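Local structure of Two-component system sensor histidine kinase (Bacteroides thetaiotaomicron, 3OTT) at residues E210-F214 with Q225-H230; D391-N395 with H406-V410; N417-Y423 with I434-G439. The protein probably senses saccharides through its extracellular part, described here, and as a predicted sensor histidine kinase passes the signal on by phosphorylating a protein histidine with ATP. All coordinates share one frame; numbering follows the deposited sequence.

All three interactions are hairpin contacts in the beta-propeller part of this extracellular chain. Its strands form two seven-bladed propellers followed by a beta-sandwich. Interaction 1 belongs to the first propeller. Interactions 2 and 3 belong to adjacent blades of the second. The centre of interaction 1 lies 65 Å from that of interaction 2 and 64 Å from that of interaction 3, across the centre of the chain. The centres of interactions 2 and 3 are only 9 Å apart. There Ser393 N and Asn419 O, 2.7 Å apart, probably form a hydrogen bond between the blades. None of the three includes a residue of the hexatantalum dodecabromide site, which involves Glu32, Glu289 and Arg634.

Interaction 1. Residues E210-F214 with Q225-H230; sequences EGYLF and QTEAFH
Tyr212 and Gln225 lean across each other at a slant. The ring and amide planes are 64° apart. Ring atom CE2 of Tyr212 comes 3.4 Å from CD of Gln225. Beyond CG the Gln225 chain is extended (chi2 -176°), which carries its amide past Phe214 to the tyrosine. On the way its CG lies 3.6 Å from CE2 of Phe214, whose ring runs alongside and points the same way. Both polar ends are bound elsewhere: Tyr212 OH to the backbone N of His185, Gln225 NE2 to Pro183 O. Ala228 CB adds a looser touch at Tyr212 CE2, 4.1 Å away. With an alanine in place of Tyr212, the Gln225 side chain would probably lose its packing partner on one side, and His185 N its hydroxyl acceptor.

The two strands are the outer hairpin of a four-stranded propeller blade, antiparallel at 170°. A classic beta bulge interrupts them, with Thr226 and Glu227 both opposite Leu213. Leu213 O takes Glu227 N at 3.3 Å, in the carbonyl plane and on a lone pair. Thr226 N also reaches this oxygen, but the bond is weak and bent. Leu213 N returns a bond to Glu227 O, and Phe229 N bonds Gly211 O at 2.9 Å.

On the other face Leu213 and Glu227 lie side by side, their CB atoms 4.0 Å apart. Trp206 of strand 204-209 packs on Leu213. Glu227 CB also rests 3.6 Å above one face of the Phe229 ring, toward its rim, and Phe229 stacks with Tyr254 of the next blade.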
loop_
_atom_site.group_PDB
_atom_site.type_symbol
_atom_site.label_atom_id
_atom_site.label_comp_id
_atom_site.label_asym_id
_atom_site.label_seq_id
_atom_site.Cartn_x
_atom_site.Cartn_y
_atom_site.Cartn_z
ATOM N N GLU B 210 28.171 -23.480 -11.012
ATOM C CA GLU B 210 28.648 -24.391 -12.002
ATOM C C GLU B 210 28.091 -25.752 -11.676
ATOM O O GLU B 210 28.444 -26.354 -10.660
ATOM C CB GLU B 210 30.185 -24.456 -11.991
ATOM C CG GLU B 210 30.764 -25.502 -12.982
ATOM C CD GLU B 210 32.197 -25.164 -13.548
ATOM O OE1 GLU B 210 32.686 -24.000 -13.377
ATOM O OE2 GLU B 210 32.820 -26.079 -14.199
ATOM N N GLY B 211 27.207 -26.240 -12.534
ATOM C CA GLY B 211 26.758 -27.621 -12.479
ATOM C C GLY B 211 25.366 -27.873 -11.903
ATOM O O GLY B 211 24.818 -28.949 -12.084
ATOM N N TYR B 212 24.800 -26.914 -11.193
ATOM C CA TYR B 212 23.581 -27.163 -10.454
ATOM C C TYR B 212 22.825 -25.884 -10.327
ATOM O O TYR B 212 23.420 -24.804 -10.278
ATOM C CB TYR B 212 23.909 -27.585 -9.024
ATOM C CG TYR B 212 24.625 -28.882 -8.895
ATOM C CD1 TYR B 212 26.014 -28.933 -8.886
ATOM C CD2 TYR B 212 23.901 -30.081 -8.775
ATOM C CE1 TYR B 212 26.693 -30.161 -8.773
ATOM C CE2 TYR B 212 24.574 -31.305 -8.621
ATOM C CZ TYR B 212 25.953 -31.341 -8.645
ATOM O OH TYR B 212 26.586 -32.562 -8.463
ATOM N N LEU B 213 21.525 -26.046 -10.212
ATOM C CA LEU B 213 20.597 -25.043 -9.798
ATOM C C LEU B 213 19.935 -25.567 -8.451
ATOM O O LEU B 213 19.382 -26.691 -8.427
ATOM C CB LEU B 213 19.505 -24.933 -10.861
ATOM C CG LEU B 213 18.434 -23.867 -10.633
ATOM C CD1 LEU B 213 19.059 -22.467 -10.385
ATOM C CD2 LEU B 213 17.424 -23.845 -11.792
ATOM N N PHE B 214 20.048 -24.790 -7.373
ATOM C CA PHE B 214 19.482 -25.132 -6.062
ATOM C C PHE B 214 18.319 -24.258 -5.734
ATOM O O PHE B 214 18.283 -23.085 -6.138
ATOM C CB PHE B 214 20.502 -24.964 -4.976
ATOM C CG PHE B 214 21.682 -25.894 -5.104
ATOM C CD1 PHE B 214 22.831 -25.492 -5.753
ATOM C CD2 PHE B 214 21.647 -27.190 -4.515
ATOM C CE1 PHE B 214 23.984 -26.402 -5.838
ATOM C CE2 PHE B 214 22.748 -28.078 -4.599
ATOM C CZ PHE B 214 23.933 -27.669 -5.288
ATOM N N GLN B 225 18.318 -29.923 -4.849
ATOM C CA GLN B 225 19.078 -29.952 -6.095
ATOM C C GLN B 225 18.056 -30.045 -7.202
ATOM O O GLN B 225 17.684 -31.153 -7.619
ATOM C CB GLN B 225 19.958 -31.186 -6.126
ATOM C CG GLN B 225 21.391 -30.961 -6.352
ATOM C CD GLN B 225 22.111 -32.297 -6.456
ATOM O OE1 GLN B 225 21.887 -33.075 -7.414
ATOM N NE2 GLN B 225 22.928 -32.611 -5.436
ATOM N N THR B 226 17.577 -28.894 -7.649
ATOM C CA THR B 226 16.534 -28.831 -8.654
ATOM C C THR B 226 16.963 -29.252 -10.073
ATOM O O THR B 226 16.167 -29.845 -10.788
ATOM C CB THR B 226 15.938 -27.419 -8.729
ATOM O OG1 THR B 226 15.630 -26.964 -7.397
ATOM C CG2 THR B 226 14.693 -27.407 -9.627
ATOM N N GLU B 227 18.178 -28.910 -10.495
ATOM C CA GLU B 227 18.674 -29.330 -11.799
ATOM C C GLU B 227 20.187 -29.610 -11.678
ATOM O O GLU B 227 20.865 -29.024 -10.843
ATOM C CB GLU B 227 18.458 -28.246 -12.864
ATOM C CG GLU B 227 17.045 -27.724 -13.006
ATOM C CD GLU B 227 16.054 -28.795 -13.505
ATOM O OE1 GLU B 227 16.482 -29.791 -14.150
ATOM O OE2 GLU B 227 14.837 -28.637 -13.239
ATOM N N ALA B 228 20.689 -30.534 -12.496
ATOM C CA ALA B 228 22.095 -30.890 -12.545
ATOM C C ALA B 228 22.448 -30.870 -14.029
ATOM O O ALA B 228 21.858 -31.586 -14.828
ATOM C CB ALA B 228 22.339 -32.289 -11.889
ATOM N N PHE B 229 23.325 -29.950 -14.410
ATOM C CA PHE B 229 23.628 -29.700 -15.805
ATOM C C PHE B 229 25.138 -29.708 -15.864
ATOM O O PHE B 229 25.757 -28.632 -15.824
ATOM C CB PHE B 229 23.225 -28.272 -16.161
ATOM C CG PHE B 229 21.732 -28.002 -16.194
ATOM C CD1 PHE B 229 20.803 -28.992 -16.522
ATOM C CD2 PHE B 229 21.266 -26.712 -16.001
ATOM C CE1 PHE B 229 19.415 -28.711 -16.597
ATOM C CE2 PHE B 229 19.882 -26.420 -16.075
ATOM C CZ PHE B 229 18.957 -27.441 -16.374
ATOM N N HIS B 230 25.741 -30.873 -15.917
ATOM C CA HIS B 230 27.206 -31.015 -15.996
ATOM C C HIS B 230 27.838 -30.200 -17.129
ATOM O O HIS B 230 27.226 -30.081 -18.222
ATOM C CB HIS B 230 27.501 -32.473 -16.259
ATOM C CG HIS B 230 28.948 -32.797 -16.294
ATOM N ND1 HIS B 230 29.503 -33.565 -17.294
ATOM C CD2 HIS B 230 29.961 -32.459 -15.457
ATOM C CE1 HIS B 230 30.797 -33.701 -17.061
ATOM N NE2 HIS B 230 31.098 -33.038 -15.955
#

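Interaction 2. Residues D391-N395 with H406-V410; sequences DGSIN and HYNIV
Tyr407 N bonds Ile394 O at 3.3 Å. The amide N of Tyr407 lies nearly in line with the C=O of Ile394, though the N-H itself is somewhat bent away. This joins the third and fourth strands of a propeller blade, 393-398 and 403-410. The pairing is loose here, and the touching parts of the two chains diverge strongly in direction. His406 NE2 gives a weak, bent bond of 3.0 Å to Gly392 O. The histidine CG stands anti to the backbone N (chi1 177°), and this lays the ring along the neighbouring strand with its edge to that oxygen. Ser371 OG is a second donor to Gly392 O. Ser393 OG is also modelled near Tyr407 O, but its position is doubtful.

Asn395 and His406 form a non-hydrogen-bonded pair. Asn395 OD1 rests 3.2 Å from His406 CA and also meets the edge of the imidazole, close to its plane. The amide and ring planes are 48° apart. The other end of the amide, ND2, is taken by Ser371 OG.

After Tyr407 the second strand turns from its own blade toward the next one. Asn408 ND2 bonds Gly455 O there, and the backbone goes on to pair with strand 457-463. Ile409 faces back toward the hairpin. It meets Ile394 at about a right angle. Leu449 of helix 446-451 touches both isoleucines and Tyr407. Ile394 holds CG1 between its backbone N and carbonyl carbon (chi1 58°), and from there the chain reaches across until its CD1 lies 3.6 Å from Ile409 CD1.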
loop_
_atom_site.group_PDB
_atom_site.type_symbol
_atom_site.label_atom_id
_atom_site.label_comp_id
_atom_site.label_asym_id
_atom_site.label_seq_id
_atom_site.Cartn_x
_atom_site.Cartn_y
_atom_site.Cartn_z
ATOM N N ASP B 391 -26.922 -0.645 -0.500
ATOM C CA ASP B 391 -27.618 -1.318 0.599
ATOM C C ASP B 391 -27.884 -0.360 1.735
ATOM O O ASP B 391 -28.438 -0.773 2.758
ATOM C CB ASP B 391 -26.837 -2.565 1.149
ATOM C CG ASP B 391 -27.023 -3.822 0.282
ATOM O OD1 ASP B 391 -27.802 -3.774 -0.714
ATOM O OD2 ASP B 391 -26.347 -4.841 0.548
ATOM N N GLY B 392 -27.515 0.915 1.537
ATOM C CA GLY B 392 -27.923 2.037 2.378
ATOM C C GLY B 392 -28.728 3.079 1.559
ATOM O O GLY B 392 -28.441 4.288 1.609
ATOM N N SER B 393 -29.728 2.598 0.819
ATOM C CA SER B 393 -30.663 3.411 0.038
ATOM C C SER B 393 -29.958 4.092 -1.153
ATOM O O SER B 393 -28.850 3.693 -1.521
ATOM C CB SER B 393 -31.447 4.405 0.934
ATOM O OG SER B 393 -32.494 5.072 0.204
ATOM N N ILE B 394 -30.616 5.082 -1.768
ATOM C CA ILE B 394 -30.125 5.726 -2.948
ATOM C C ILE B 394 -29.430 7.045 -2.619
ATOM O O ILE B 394 -29.775 7.728 -1.673
ATOM C CB ILE B 394 -31.251 5.944 -3.976
ATOM C CG1 ILE B 394 -32.415 6.777 -3.420
ATOM C CG2 ILE B 394 -31.818 4.632 -4.375
ATOM C CD1 ILE B 394 -33.211 7.491 -4.559
ATOM N N ASN B 395 -28.424 7.387 -3.397
ATOM C CA ASN B 395 -27.752 8.660 -3.225
ATOM C C ASN B 395 -27.602 9.392 -4.553
ATOM O O ASN B 395 -27.520 8.757 -5.612
ATOM C CB ASN B 395 -26.365 8.429 -2.670
ATOM C CG ASN B 395 -26.365 7.819 -1.279
ATOM O OD1 ASN B 395 -26.298 8.530 -0.313
ATOM N ND2 ASN B 395 -26.375 6.496 -1.190
ATOM N N HIS B 406 -27.940 11.672 0.579
ATOM C CA HIS B 406 -28.630 10.453 0.876
ATOM C C HIS B 406 -30.119 10.764 0.989
ATOM O O HIS B 406 -30.488 11.868 1.449
ATOM C CB HIS B 406 -28.101 9.941 2.214
ATOM C CG HIS B 406 -28.779 8.692 2.700
ATOM N ND1 HIS B 406 -29.781 8.713 3.642
ATOM C CD2 HIS B 406 -28.599 7.391 2.374
ATOM C CE1 HIS B 406 -30.186 7.472 3.889
ATOM N NE2 HIS B 406 -29.476 6.652 3.141
ATOM N N TYR B 407 -30.942 9.808 0.559
ATOM C CA TYR B 407 -32.400 9.883 0.650
ATOM C C TYR B 407 -33.032 8.622 1.254
ATOM O O TYR B 407 -32.667 7.487 0.902
ATOM C CB TYR B 407 -33.043 10.089 -0.758
ATOM C CG TYR B 407 -32.525 11.265 -1.533
ATOM C CD1 TYR B 407 -33.050 12.553 -1.328
ATOM C CD2 TYR B 407 -31.496 11.109 -2.457
ATOM C CE1 TYR B 407 -32.576 13.642 -2.019
ATOM C CE2 TYR B 407 -31.022 12.200 -3.189
ATOM C CZ TYR B 407 -31.574 13.466 -2.967
ATOM O OH TYR B 407 -31.068 14.549 -3.665
ATOM N N ASN B 408 -34.018 8.829 2.101
ATOM C CA ASN B 408 -34.859 7.772 2.681
ATOM C C ASN B 408 -36.285 7.836 2.029
ATOM O O ASN B 408 -36.988 8.861 2.183
ATOM C CB ASN B 408 -35.079 8.028 4.192
ATOM C CG ASN B 408 -33.800 7.980 5.027
ATOM O OD1 ASN B 408 -33.063 6.964 5.026
ATOM N ND2 ASN B 408 -33.548 9.084 5.797
ATOM N N ILE B 409 -36.719 6.764 1.400
ATOM C CA ILE B 409 -37.998 6.702 0.699
ATOM C C ILE B 409 -38.848 5.540 1.201
ATOM O O ILE B 409 -38.359 4.412 1.286
ATOM C CB ILE B 409 -37.726 6.507 -0.812
ATOM C CG1 ILE B 409 -37.017 7.750 -1.388
ATOM C CG2 ILE B 409 -38.985 6.101 -1.569
ATOM C CD1 ILE B 409 -36.339 7.471 -2.729
ATOM N N VAL B 410 -40.105 5.805 1.541
ATOM C CA VAL B 410 -41.033 4.764 1.972
ATOM C C VAL B 410 -42.306 4.795 1.137
ATOM O O VAL B 410 -42.597 5.811 0.529
ATOM C CB VAL B 410 -41.414 4.888 3.462
ATOM C CG1 VAL B 410 -40.165 4.792 4.354
ATOM C CG2 VAL B 410 -42.147 6.163 3.727
#

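Interaction 3. Residues N417-Y423 with I434-G439; sequences NTNWTYY and ISTCLG
The inner hairpin of a propeller blade, strands 421-426 and 431-436, is joined here at a classic beta bulge. Tyr422 and Tyr423 both face Ser435. Tyr422 N bonds Ser435 O at 2.8 Å and nearly straight (171°), while Ser435 N bonds Tyr423 O. Before the bulge, Cys437 N bonds Trp420 O at 3.0 Å. The loop leading in is shaped by an Asx turn, in which Asn419 N bonds Asn417 OD1. Thr421 OG1 further braces it with a 2.7 Å bond to Thr418 O.

Cys437 sits between two aromatic side chains. Its SG is anti to the backbone N (chi1 170°), which sends the sulfur to the edge of the Trp420 indole, 3.7 Å from CE3. This is a sulfur-aromatic contact made near the ring plane, with SG 77° off the ring normal. Cys437 CB meets the other ring, 3.5 Å from Tyr422 CE1. Leu438 lies alongside the tryptophan and points the same way, with CD1 3.7 Å from Trp420 CZ3. This aromatic patch borders the second subunit of the assembly: Arg131 of that subunit packs on Trp420 and Cys437, and its Glu98 on Leu438.

Thr421 and Thr436 share one face of the hairpin, the other carrying Tyr423 and Ser435. Ile394 of the preceding blade touches Thr421 and Ile434. Thr436 OG1 is buried here and has no polar partner in the model. Thr421 crosses Ile434 obliquely, and their CG2 methyls meet at 3.6 Å.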
loop_
_atom_site.group_PDB
_atom_site.type_symbol
_atom_site.label_atom_id
_atom_site.label_comp_id
_atom_site.label_asym_id
_atom_site.label_seq_id
_atom_site.Cartn_x
_atom_site.Cartn_y
_atom_site.Cartn_z
ATOM N N ASN B 417 -39.627 0.231 2.270
ATOM C CA ASN B 417 -38.734 1.327 2.136
ATOM C C ASN B 417 -37.659 0.945 1.132
ATOM O O ASN B 417 -37.661 -0.185 0.585
ATOM C CB ASN B 417 -38.145 1.709 3.501
ATOM C CG ASN B 417 -37.272 0.598 4.084
ATOM O OD1 ASN B 417 -36.392 0.058 3.395
ATOM N ND2 ASN B 417 -37.522 0.242 5.347
ATOM N N THR B 418 -36.699 1.854 0.988
ATOM C CA THR B 418 -35.712 1.816 -0.063
ATOM C C THR B 418 -34.277 1.494 0.440
ATOM O O THR B 418 -33.302 1.640 -0.285
ATOM C CB THR B 418 -35.846 3.184 -0.775
ATOM O OG1 THR B 418 -35.482 3.076 -2.124
ATOM C CG2 THR B 418 -35.038 4.224 -0.125
ATOM N N ASN B 419 -34.146 1.029 1.680
ATOM C CA ASN B 419 -32.835 0.697 2.285
ATOM C C ASN B 419 -31.925 -0.159 1.424
ATOM O O ASN B 419 -30.745 0.137 1.284
ATOM C CB ASN B 419 -33.025 -0.050 3.617
ATOM C CG ASN B 419 -33.455 0.868 4.740
ATOM O OD1 ASN B 419 -33.423 2.118 4.615
ATOM N ND2 ASN B 419 -33.880 0.257 5.866
ATOM N N TRP B 420 -32.498 -1.231 0.864
ATOM C CA TRP B 420 -31.781 -2.117 -0.036
ATOM C C TRP B 420 -32.171 -1.879 -1.488
ATOM O O TRP B 420 -33.059 -2.521 -1.988
ATOM C CB TRP B 420 -32.025 -3.588 0.367
ATOM C CG TRP B 420 -31.503 -3.916 1.765
ATOM C CD1 TRP B 420 -30.633 -3.154 2.532
ATOM C CD2 TRP B 420 -31.794 -5.089 2.539
ATOM N NE1 TRP B 420 -30.371 -3.799 3.710
ATOM C CE2 TRP B 420 -31.054 -4.989 3.743
ATOM C CE3 TRP B 420 -32.587 -6.235 2.320
ATOM C CZ2 TRP B 420 -31.103 -5.984 4.751
ATOM C CZ3 TRP B 420 -32.632 -7.238 3.319
ATOM C CH2 TRP B 420 -31.889 -7.096 4.524
ATOM N N THR B 421 -31.481 -0.978 -2.158
ATOM C CA THR B 421 -31.754 -0.602 -3.545
ATOM C C THR B 421 -30.857 -1.295 -4.548
ATOM O O THR B 421 -29.640 -1.280 -4.371
ATOM C CB THR B 421 -31.654 0.959 -3.713
ATOM O OG1 THR B 421 -32.738 1.531 -2.959
ATOM C CG2 THR B 421 -31.888 1.358 -5.222
ATOM N N TYR B 422 -31.449 -1.911 -5.589
ATOM C CA TYR B 422 -30.693 -2.730 -6.559
ATOM C C TYR B 422 -30.525 -2.057 -7.887
ATOM O O TYR B 422 -29.536 -2.350 -8.544
ATOM C CB TYR B 422 -31.320 -4.139 -6.826
ATOM C CG TYR B 422 -30.941 -5.106 -5.716
ATOM C CD1 TYR B 422 -31.301 -4.834 -4.384
ATOM C CD2 TYR B 422 -30.156 -6.245 -5.977
ATOM C CE1 TYR B 422 -30.922 -5.697 -3.325
ATOM C CE2 TYR B 422 -29.768 -7.116 -4.904
ATOM C CZ TYR B 422 -30.160 -6.825 -3.601
ATOM O OH TYR B 422 -29.811 -7.652 -2.561
ATOM N N TYR B 423 -31.472 -1.189 -8.280
ATOM C CA TYR B 423 -31.457 -0.615 -9.621
ATOM C C TYR B 423 -32.305 0.645 -9.641
ATOM O O TYR B 423 -33.307 0.786 -8.889
ATOM C CB TYR B 423 -32.009 -1.630 -10.653
ATOM C CG TYR B 423 -31.267 -1.747 -11.959
ATOM C CD1 TYR B 423 -29.982 -2.318 -12.008
ATOM C CD2 TYR B 423 -31.839 -1.312 -13.150
ATOM C CE1 TYR B 423 -29.276 -2.446 -13.210
ATOM C CE2 TYR B 423 -31.132 -1.423 -14.356
ATOM C CZ TYR B 423 -29.863 -2.007 -14.362
ATOM O OH TYR B 423 -29.161 -2.105 -15.544
ATOM N N ILE B 434 -37.255 2.856 -8.907
ATOM C CA ILE B 434 -36.272 2.306 -7.971
ATOM C C ILE B 434 -36.650 0.884 -7.600
ATOM O O ILE B 434 -37.738 0.644 -7.101
ATOM C CB ILE B 434 -36.191 3.171 -6.704
ATOM C CG1 ILE B 434 -35.806 4.600 -7.074
ATOM C CG2 ILE B 434 -35.208 2.588 -5.674
ATOM C CD1 ILE B 434 -36.324 5.629 -6.069
ATOM N N SER B 435 -35.774 -0.061 -7.909
ATOM C CA SER B 435 -36.068 -1.418 -7.561
ATOM C C SER B 435 -35.349 -1.758 -6.260
ATOM O O SER B 435 -34.199 -1.379 -6.062
ATOM C CB SER B 435 -35.691 -2.393 -8.693
ATOM O OG SER B 435 -34.305 -2.705 -8.702
ATOM N N THR B 436 -36.027 -2.524 -5.422
ATOM C CA THR B 436 -35.567 -2.848 -4.097
ATOM C C THR B 436 -35.554 -4.397 -3.806
ATOM O O THR B 436 -36.209 -5.179 -4.468
ATOM C CB THR B 436 -36.552 -2.110 -3.169
ATOM O OG1 THR B 436 -36.226 -0.702 -3.199
ATOM C CG2 THR B 436 -36.449 -2.537 -1.822
ATOM N N CYS B 437 -34.835 -4.820 -2.777
ATOM C CA CYS B 437 -35.086 -6.101 -2.174
ATOM C C CYS B 437 -36.098 -5.815 -1.040
ATOM O O CYS B 437 -35.943 -4.827 -0.289
ATOM C CB CYS B 437 -33.767 -6.677 -1.627
ATOM S SG CYS B 437 -33.885 -8.163 -0.561
ATOM N N LEU B 438 -37.158 -6.597 -0.951
ATOM C CA LEU B 438 -38.170 -6.477 0.133
ATOM C C LEU B 438 -39.232 -5.380 -0.003
ATOM O O LEU B 438 -40.326 -5.529 0.541
ATOM C CB LEU B 438 -37.564 -6.387 1.548
ATOM C CG LEU B 438 -36.870 -7.592 2.213
ATOM C CD1 LEU B 438 -36.351 -7.057 3.586
ATOM C CD2 LEU B 438 -37.783 -8.798 2.428
ATOM N N GLY B 439 -38.950 -4.299 -0.734
ATOM C CA GLY B 439 -39.978 -3.275 -0.914
ATOM C C GLY B 439 -40.574 -3.166 -2.309
ATOM O O GLY B 439 -41.222 -2.184 -2.640
#